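PDB 3GOC: endonuclease V from Streptomyces avermitilis, which probably repairs deaminated bases in DNA, using magnesium to cut double-stranded DNA at the second phosphodiester bond 3' to a deoxyinosine. Local coordinates for residues 4-9 against 77-82; 148-153 against 161-166; 155-160 against 175-180. One frame throughout, in Å; residues are numbered along the deposited sequence.

Interaction 1: residues 4-9 against 77-82; sequences VRIPAG and VGEVSF
Val-4 lies against Gly-78 through a single beta bridge, which lays the N-terminal tail beside the end of strand 70-79, an edge strand of the central sheet. This is the tight part: Val-4 N gives a nearly straight bond to Val-77 O (2.7 Å), and Glu-79 N returns one to Val-4 O (2.9 Å). Val-4 CA and Gly-78 CA are 4.1 Å apart, and a CB on Gly-78 would crowd Val-4 CB, so glycine suits the bridge. Val-4 CG1, anti to its own N (chi1 -178°), leaves CG2 beside that N and against Val-77 O. Farther along, Ile-6 lays CG1 and CG2 over Ser-81 CB (CG1 to CB 3.9 Å), while CD1 reaches Val-80 O. Ser-81 turns its hydroxyl to Phe-91 O, and Pro-95 of helix 94-102 packs on its side chain.

The solvent side is looser. The carboxylate of Glu-79 stands across the aliphatic base of Arg-5, OE2 lying 3.4 Å from Arg-5 CG, yet the chi2 bend of the arginine (96°) carries its guanidinium off, with NE 5.0 Å from OE2 and the two planes at right angles. A water instead accepts from Ile-6 N and donates to Glu-79 OE1, 2.9 Å from the water. Replacing Glu-79 by an alanine would probably leave this water without its carboxylate acceptor and uncover the base of Arg-5. Across this contact the tail is thus joined by two backbone bonds and apolar packing, while the opposite charges, not in contact, may add a weak attraction.

Interaction 2: residues 148-153 against 161-166; sequences FSYEDP and APLLAG
Phe-148 and Leu-163 cross at a slant in an antiparallel beta hairpin, whose strands 149-150 and 160-165 form one margin of the central sheet. Leu-163 CD1 meets Phe-148 CB at 3.7 Å, and CD2 approaches the ring obliquely. With CG anti to the carbonyl carbon (chi1 -52°), the Phe-148 ring extends past Leu-164 O, which lies at its edge, to Ala-165, whose CB is 3.7 Å from Phe-148 CD2. Tyr-150 also slants across Leu-163, touching it with CB, 4.0 Å from Leu-163 CD1, and with the near ring atom CD2; the far end of the ring leads away to an edge-to-face contact with Phe-184.

Ser-149 and Leu-164 share the other face, the serine OG lying against Leu-164 CB. Their backbones make the hydrogen-bonded pair: Ser-149 N to Leu-164 O is 2.9 Å, and Leu-164 N to Ser-149 O is 2.7 Å and almost straight (176°). At Glu-151 direct backbone bonding gives way to a water between Glu-151 N and Pro-162 O. Ala-161 turns its methyl toward segment 148-153, where its CB packs on Pro-153 CB and comes within 3.2 Å of Glu-151 O.

Interaction 3: residues 155-160 against 175-180; sequences APRGSA and RTQSGV
Segments 155-160 and 175-180, each containing a type II beta turn (Pro-156 to Ser-159; Gln-177 to Val-180), are joined by three almost straight backbone bonds: Gly-179 N to Ala-155 O (3.1 Å), Gly-158 N to Arg-175 O (2.8 Å) and Arg-175 N to Ser-159 O (2.8 Å). Arg-157, extended from CG to NE, runs across Thr-176 O, to which CD comes within 3.2 Å. Its NH2 bonds that oxygen on a lone pair (2.8 Å), with the acceptor tilted 15° from the guanidinium plane. NH2 also bonds Thr-204 OG1, and NH1 bonds Leu-201 O.

These loops, one within the hairpin of strands 149-150 and 160-165 and the other between strands 168-174 and 183-189, meet at the border of the RNase H-like fold. Arg-175 CG lies against Ala-155 O and Pro-156 O; bends at chi2 and chi3 (79° and 68°) then turn the guanidinium back. NH1 thereby reaches Val-180 O (2.8 Å), in the guanidinium plane, although NH1 sits above the plane of that carbonyl; NE and NH2 bond Gly-154 O and Pro-153 O. Pro-156 O is gripped from one face by both Ser-159 N and OG (2.7 Å to OG). Ser-178 OG accepts from Gly-9 N of the second subunit, whose Arg-27 also bonds Gly-158 O.

Overall arrangement
The contacts follow in series from interaction 1 to the other two, whose segments alternate along the chain. Interactions 1 and 2 reach opposite margins of one mixed sheet, at strands 70-79 and 149-150, with centres about 35 Å apart on opposite sides of the chain's centre. Interaction 3 lies about 39 Å from interaction 1 but only about 15 Å from interaction 2, centre to centre, and touches it where Pro-153 CB packs against Ala-160 C (3.6 Å). Hairpin and turns thus form one continuous region. Neighbouring inner strands 41-49 and 110-114 carry Asp-46 and Asp-114, which bind magnesium. Pro-7 and Gly-9 of the second subunit meet interaction 3, so the tail also contributes to the dimer.

Interaction 1: residues 4-9 against 77-82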
loop_
_atom_site.group_PDB
_atom_site.type_symbol
_atom_site.label_atom_id
_atom_site.label_comp_id
_atom_site.label_asym_id
_atom_site.label_seq_id
_atom_site.Cartn_x
_atom_site.Cartn_y
_atom_site.Cartn_z
ATOM N N VAL A 4 13.009 -23.525 -22.895
ATOM C CA VAL A 4 12.153 -22.709 -23.752
ATOM C C VAL A 4 12.967 -22.217 -24.938
ATOM O O VAL A 4 13.934 -21.482 -24.763
ATOM C CB VAL A 4 11.609 -21.480 -22.991
ATOM C CG1 VAL A 4 10.677 -20.675 -23.891
ATOM C CG2 VAL A 4 10.883 -21.930 -21.737
ATOM N N ARG A 5 12.584 -22.623 -26.145
ATOM C CA ARG A 5 13.321 -22.202 -27.328
ATOM C C ARG A 5 12.876 -20.824 -27.799
ATOM O O ARG A 5 11.880 -20.282 -27.320
ATOM C CB ARG A 5 13.139 -23.205 -28.472
ATOM C CG ARG A 5 13.643 -24.609 -28.176
ATOM C CD ARG A 5 12.517 -25.512 -27.698
ATOM N NE ARG A 5 12.959 -26.898 -27.548
ATOM C CZ ARG A 5 12.144 -27.921 -27.318
ATOM N NH1 ARG A 5 10.836 -27.720 -27.213
ATOM N NH2 ARG A 5 12.637 -29.148 -27.196
ATOM N N ILE A 6 13.632 -20.254 -28.729
ATOM C CA ILE A 6 13.295 -18.952 -29.280
ATOM C C ILE A 6 12.014 -19.135 -30.085
ATOM O O ILE A 6 11.933 -20.019 -30.944
ATOM C CB ILE A 6 14.413 -18.443 -30.215
ATOM C CG1 ILE A 6 15.701 -18.256 -29.407
ATOM C CG2 ILE A 6 13.977 -17.152 -30.901
ATOM C CD1 ILE A 6 16.881 -17.752 -30.216
ATOM N N PRO A 7 10.989 -18.315 -29.808
ATOM C CA PRO A 7 9.707 -18.396 -30.515
ATOM C C PRO A 7 9.852 -18.347 -32.024
ATOM O O PRO A 7 10.718 -17.643 -32.554
ATOM C CB PRO A 7 8.948 -17.182 -29.996
ATOM C CG PRO A 7 9.459 -17.055 -28.585
ATOM C CD PRO A 7 10.940 -17.288 -28.753
ATOM N N ALA A 8 8.999 -19.098 -32.717
ATOM C CA ALA A 8 9.022 -19.109 -34.174
ATOM C C ALA A 8 8.719 -17.697 -34.676
ATOM O O ALA A 8 7.683 -17.124 -34.348
ATOM C CB ALA A 8 7.978 -20.085 -34.708
ATOM N N GLY A 9 9.626 -17.138 -35.470
ATOM C CA GLY A 9 9.415 -15.800 -36.002
ATOM C C GLY A 9 9.822 -14.642 -35.107
ATOM O O GLY A 9 9.599 -13.473 -35.447
ATOM N N VAL A 77 13.546 -22.402 -17.771
ATOM C CA VAL A 77 14.877 -22.219 -18.329
ATOM C C VAL A 77 14.694 -21.993 -19.820
ATOM O O VAL A 77 13.960 -22.736 -20.470
ATOM C CB VAL A 77 15.745 -23.471 -18.115
ATOM C CG1 VAL A 77 17.093 -23.282 -18.778
ATOM C CG2 VAL A 77 15.920 -23.731 -16.622
ATOM N N GLY A 78 15.339 -20.968 -20.367
ATOM C CA GLY A 78 15.181 -20.714 -21.786
ATOM C C GLY A 78 16.435 -20.276 -22.513
ATOM O O GLY A 78 17.432 -19.906 -21.896
ATOM N N GLU A 79 16.385 -20.346 -23.838
ATOM C CA GLU A 79 17.494 -19.906 -24.670
ATOM C C GLU A 79 17.352 -18.390 -24.779
ATOM O O GLU A 79 16.254 -17.888 -25.027
ATOM C CB GLU A 79 17.387 -20.519 -26.068
ATOM C CG GLU A 79 17.650 -22.014 -26.133
ATOM C CD GLU A 79 17.358 -22.584 -27.509
ATOM O OE1 GLU A 79 17.620 -21.878 -28.507
ATOM O OE2 GLU A 79 16.886 -23.739 -27.598
ATOM N N VAL A 80 18.445 -17.658 -24.577
ATOM C CA VAL A 80 18.384 -16.207 -24.702
ATOM C C VAL A 80 17.901 -15.951 -26.126
ATOM O O VAL A 80 18.508 -16.407 -27.099
ATOM C CB VAL A 80 19.758 -15.574 -24.440
ATOM C CG1 VAL A 80 19.718 -14.085 -24.754
ATOM C CG2 VAL A 80 20.137 -15.795 -22.984
ATOM N N SER A 81 16.797 -15.221 -26.241
ATOM C CA SER A 81 16.166 -14.988 -27.536
ATOM C C SER A 81 16.485 -13.734 -28.342
ATOM O O SER A 81 15.823 -13.462 -29.345
ATOM C CB SER A 81 14.651 -15.099 -27.367
ATOM O OG SER A 81 14.219 -14.339 -26.254
ATOM N N PHE A 82 17.491 -12.978 -27.925
ATOM C CA PHE A 82 17.866 -11.776 -28.654
ATOM C C PHE A 82 19.245 -11.331 -28.190
ATOM O O PHE A 82 19.630 -11.568 -27.047
ATOM C CB PHE A 82 16.856 -10.648 -28.380
ATOM C CG PHE A 82 16.816 -9.593 -29.451
ATOM C CD1 PHE A 82 16.220 -9.856 -30.681
ATOM C CD2 PHE A 82 17.391 -8.341 -29.238
ATOM C CE1 PHE A 82 16.199 -8.894 -31.681
ATOM C CE2 PHE A 82 17.375 -7.371 -30.233
ATOM C CZ PHE A 82 16.777 -7.648 -31.459
HETATM O O HOH W 1 13.653 -18.098 -25.473
HETATM O O HOH W 2 15.481 -21.934 -30.488
#

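Interaction 2: residues 148-153 against 161-166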
loop_
_atom_site.group_PDB
_atom_site.type_symbol
_atom_site.label_atom_id
_atom_site.label_comp_id
_atom_site.label_asym_id
_atom_site.label_seq_id
_atom_site.Cartn_x
_atom_site.Cartn_y
_atom_site.Cartn_z
ATOM N N PHE A 148 16.906 8.366 -16.130
ATOM C CA PHE A 148 15.843 9.306 -15.804
ATOM C C PHE A 148 16.240 10.231 -14.655
ATOM O O PHE A 148 17.135 9.915 -13.870
ATOM C CB PHE A 148 14.565 8.537 -15.449
ATOM C CG PHE A 148 14.164 7.530 -16.489
ATOM C CD1 PHE A 148 14.119 6.170 -16.181
ATOM C CD2 PHE A 148 13.866 7.938 -17.790
ATOM C CE1 PHE A 148 13.783 5.231 -17.152
ATOM C CE2 PHE A 148 13.529 7.009 -18.771
ATOM C CZ PHE A 148 13.488 5.651 -18.455
ATOM N N SER A 149 15.573 11.376 -14.560
ATOM C CA SER A 149 15.880 12.332 -13.508
ATOM C C SER A 149 14.717 12.477 -12.540
ATOM O O SER A 149 13.579 12.136 -12.859
ATOM C CB SER A 149 16.200 13.696 -14.113
ATOM O OG SER A 149 15.043 14.267 -14.695
ATOM N N TYR A 150 15.012 12.989 -11.354
ATOM C CA TYR A 150 13.986 13.172 -10.347
ATOM C C TYR A 150 14.483 14.048 -9.214
ATOM O O TYR A 150 15.680 14.093 -8.923
ATOM C CB TYR A 150 13.553 11.811 -9.789
ATOM C CG TYR A 150 14.619 11.117 -8.961
ATOM C CD1 TYR A 150 14.591 11.175 -7.568
ATOM C CD2 TYR A 150 15.652 10.403 -9.572
ATOM C CE1 TYR A 150 15.562 10.533 -6.801
ATOM C CE2 TYR A 150 16.635 9.761 -8.814
ATOM C CZ TYR A 150 16.579 9.830 -7.429
ATOM O OH TYR A 150 17.531 9.186 -6.668
ATOM N N GLU A 151 13.549 14.759 -8.597
ATOM C CA GLU A 151 13.849 15.602 -7.449
ATOM C C GLU A 151 13.734 14.653 -6.264
ATOM O O GLU A 151 12.908 13.738 -6.285
ATOM C CB GLU A 151 12.798 16.708 -7.302
ATOM C CG GLU A 151 12.731 17.692 -8.459
ATOM C CD GLU A 151 13.892 18.668 -8.473
ATOM O OE1 GLU A 151 13.919 19.549 -9.362
ATOM O OE2 GLU A 151 14.777 18.559 -7.598
ATOM N N ASP A 152 14.553 14.848 -5.238
ATOM C CA ASP A 152 14.477 13.985 -4.065
ATOM C C ASP A 152 13.078 14.046 -3.463
ATOM O O ASP A 152 12.574 15.123 -3.157
ATOM C CB ASP A 152 15.486 14.418 -2.995
ATOM C CG ASP A 152 16.918 14.154 -3.399
ATOM O OD1 ASP A 152 17.228 13.000 -3.759
ATOM O OD2 ASP A 152 17.737 15.100 -3.345
ATOM N N PRO A 153 12.422 12.888 -3.301
ATOM C CA PRO A 153 11.078 12.896 -2.717
ATOM C C PRO A 153 11.190 13.199 -1.223
ATOM O O PRO A 153 12.295 13.234 -0.679
ATOM C CB PRO A 153 10.579 11.475 -2.983
ATOM C CG PRO A 153 11.837 10.667 -2.926
ATOM C CD PRO A 153 12.817 11.527 -3.697
ATOM N N ALA A 161 8.021 11.445 -5.914
ATOM C CA ALA A 161 8.416 12.565 -6.753
ATOM C C ALA A 161 8.386 12.056 -8.184
ATOM O O ALA A 161 8.607 10.876 -8.439
ATOM C CB ALA A 161 9.816 13.037 -6.383
ATOM N N PRO A 162 8.088 12.938 -9.138
ATOM C CA PRO A 162 8.041 12.530 -10.541
ATOM C C PRO A 162 9.383 12.013 -11.064
ATOM O O PRO A 162 10.441 12.577 -10.767
ATOM C CB PRO A 162 7.617 13.815 -11.255
ATOM C CG PRO A 162 6.800 14.524 -10.216
ATOM C CD PRO A 162 7.622 14.324 -8.975
ATOM N N LEU A 163 9.336 10.922 -11.824
ATOM C CA LEU A 163 10.533 10.360 -12.448
ATOM C C LEU A 163 10.398 10.836 -13.892
ATOM O O LEU A 163 9.408 10.531 -14.555
ATOM C CB LEU A 163 10.512 8.830 -12.389
ATOM C CG LEU A 163 11.770 8.137 -12.922
ATOM C CD1 LEU A 163 12.987 8.546 -12.095
ATOM C CD2 LEU A 163 11.580 6.620 -12.872
ATOM N N LEU A 164 11.388 11.575 -14.382
ATOM C CA LEU A 164 11.301 12.147 -15.723
ATOM C C LEU A 164 12.250 11.654 -16.808
ATOM O O LEU A 164 13.420 11.378 -16.557
ATOM C CB LEU A 164 11.458 13.669 -15.619
ATOM C CG LEU A 164 10.603 14.415 -14.590
ATOM C CD1 LEU A 164 10.937 15.905 -14.627
ATOM C CD2 LEU A 164 9.131 14.201 -14.878
ATOM N N ALA A 165 11.717 11.560 -18.024
ATOM C CA ALA A 165 12.494 11.185 -19.198
ATOM C C ALA A 165 12.484 12.505 -19.957
ATOM O O ALA A 165 11.545 12.802 -20.696
ATOM C CB ALA A 165 11.785 10.101 -19.997
ATOM N N GLY A 166 13.522 13.307 -19.752
ATOM C CA GLY A 166 13.561 14.610 -20.384
ATOM C C GLY A 166 12.694 15.504 -19.516
ATOM O O GLY A 166 13.104 15.909 -18.428
HETATM O O HOH W 3 15.114 14.867 -17.269
HETATM O O HOH W 4 10.937 15.034 -9.824
#

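Interaction 3: residues 155-160 against 175-180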
loop_
_atom_site.group_PDB
_atom_site.type_symbol
_atom_site.label_atom_id
_atom_site.label_comp_id
_atom_site.label_asym_id
_atom_site.label_seq_id
_atom_site.Cartn_x
_atom_site.Cartn_y
_atom_site.Cartn_z
ATOM N N ALA A 155 11.359 12.873 2.750
ATOM C CA ALA A 155 12.091 11.873 3.522
ATOM C C ALA A 155 11.236 10.740 4.099
ATOM O O ALA A 155 11.678 9.596 4.156
ATOM C CB ALA A 155 12.870 12.562 4.644
ATOM N N PRO A 156 10.005 11.042 4.542
ATOM C CA PRO A 156 9.175 9.967 5.101
ATOM C C PRO A 156 8.742 8.906 4.099
ATOM O O PRO A 156 8.550 9.194 2.919
ATOM C CB PRO A 156 7.971 10.716 5.673
ATOM C CG PRO A 156 8.530 12.088 5.978
ATOM C CD PRO A 156 9.383 12.357 4.769
ATOM N N ARG A 157 8.595 7.675 4.583
ATOM C CA ARG A 157 8.130 6.577 3.748
ATOM C C ARG A 157 6.773 6.994 3.184
ATOM O O ARG A 157 5.952 7.586 3.889
ATOM C CB ARG A 157 7.988 5.301 4.590
ATOM C CG ARG A 157 7.118 4.184 3.982
ATOM C CD ARG A 157 7.216 2.914 4.843
ATOM N NE ARG A 157 6.094 1.988 4.695
ATOM C CZ ARG A 157 5.928 1.139 3.684
ATOM N NH1 ARG A 157 4.865 0.337 3.658
ATOM N NH2 ARG A 157 6.816 1.077 2.703
ATOM N N GLY A 158 6.541 6.687 1.912
ATOM C CA GLY A 158 5.286 7.055 1.279
ATOM C C GLY A 158 5.447 8.245 0.347
ATOM O O GLY A 158 4.652 8.437 -0.577
ATOM N N SER A 159 6.476 9.048 0.599
ATOM C CA SER A 159 6.768 10.221 -0.214
ATOM C C SER A 159 7.152 9.814 -1.635
ATOM O O SER A 159 7.801 8.787 -1.846
ATOM C CB SER A 159 7.925 11.016 0.396
ATOM O OG SER A 159 7.631 11.432 1.718
ATOM N N ALA A 160 6.763 10.631 -2.605
ATOM C CA ALA A 160 7.073 10.349 -3.992
ATOM C C ALA A 160 7.467 11.622 -4.725
ATOM O O ALA A 160 7.280 12.736 -4.226
ATOM C CB ALA A 160 5.861 9.708 -4.676
ATOM N N ARG A 175 9.643 6.680 -1.879
ATOM C CA ARG A 175 10.345 6.398 -0.636
ATOM C C ARG A 175 9.651 5.206 0.018
ATOM O O ARG A 175 8.562 5.354 0.576
ATOM C CB ARG A 175 10.274 7.618 0.298
ATOM C CG ARG A 175 11.160 7.509 1.532
ATOM C CD ARG A 175 12.615 7.824 1.201
ATOM N NE ARG A 175 12.801 9.234 0.845
ATOM C CZ ARG A 175 13.960 9.768 0.469
ATOM N NH1 ARG A 175 15.049 9.016 0.392
ATOM N NH2 ARG A 175 14.035 11.056 0.158
ATOM N N THR A 176 10.260 4.023 -0.062
ATOM C CA THR A 176 9.668 2.831 0.542
ATOM C C THR A 176 10.136 2.658 1.979
ATOM O O THR A 176 9.474 2.005 2.778
ATOM C CB THR A 176 9.995 1.558 -0.279
ATOM O OG1 THR A 176 11.401 1.515 -0.558
ATOM C CG2 THR A 176 9.220 1.564 -1.595
ATOM N N GLN A 177 11.282 3.249 2.305
ATOM C CA GLN A 177 11.803 3.193 3.668
ATOM C C GLN A 177 12.292 4.579 4.083
ATOM O O GLN A 177 12.993 5.259 3.332
ATOM C CB GLN A 177 12.935 2.172 3.783
ATOM C CG GLN A 177 12.464 0.717 3.806
ATOM C CD GLN A 177 11.504 0.429 4.951
ATOM O OE1 GLN A 177 11.727 0.860 6.087
ATOM N NE2 GLN A 177 10.437 -0.311 4.663
ATOM N N SER A 178 11.902 4.980 5.289
ATOM C CA SER A 178 12.239 6.277 5.855
ATOM C C SER A 178 13.719 6.618 5.791
ATOM O O SER A 178 14.563 5.855 6.261
ATOM C CB SER A 178 11.768 6.333 7.309
ATOM O OG SER A 178 11.792 7.654 7.802
ATOM N N GLY A 179 14.018 7.773 5.203
ATOM C CA GLY A 179 15.389 8.239 5.089
ATOM C C GLY A 179 16.312 7.394 4.234
ATOM O O GLY A 179 17.510 7.665 4.161
ATOM N N VAL A 180 15.754 6.375 3.587
ATOM C CA VAL A 180 16.515 5.464 2.731
ATOM C C VAL A 180 16.285 5.807 1.252
ATOM O O VAL A 180 15.233 6.313 0.886
ATOM C CB VAL A 180 16.072 3.995 2.974
ATOM C CG1 VAL A 180 16.824 3.052 2.051
ATOM C CG2 VAL A 180 16.316 3.617 4.431
HETATM O O HOH W 5 8.539 7.544 7.723
#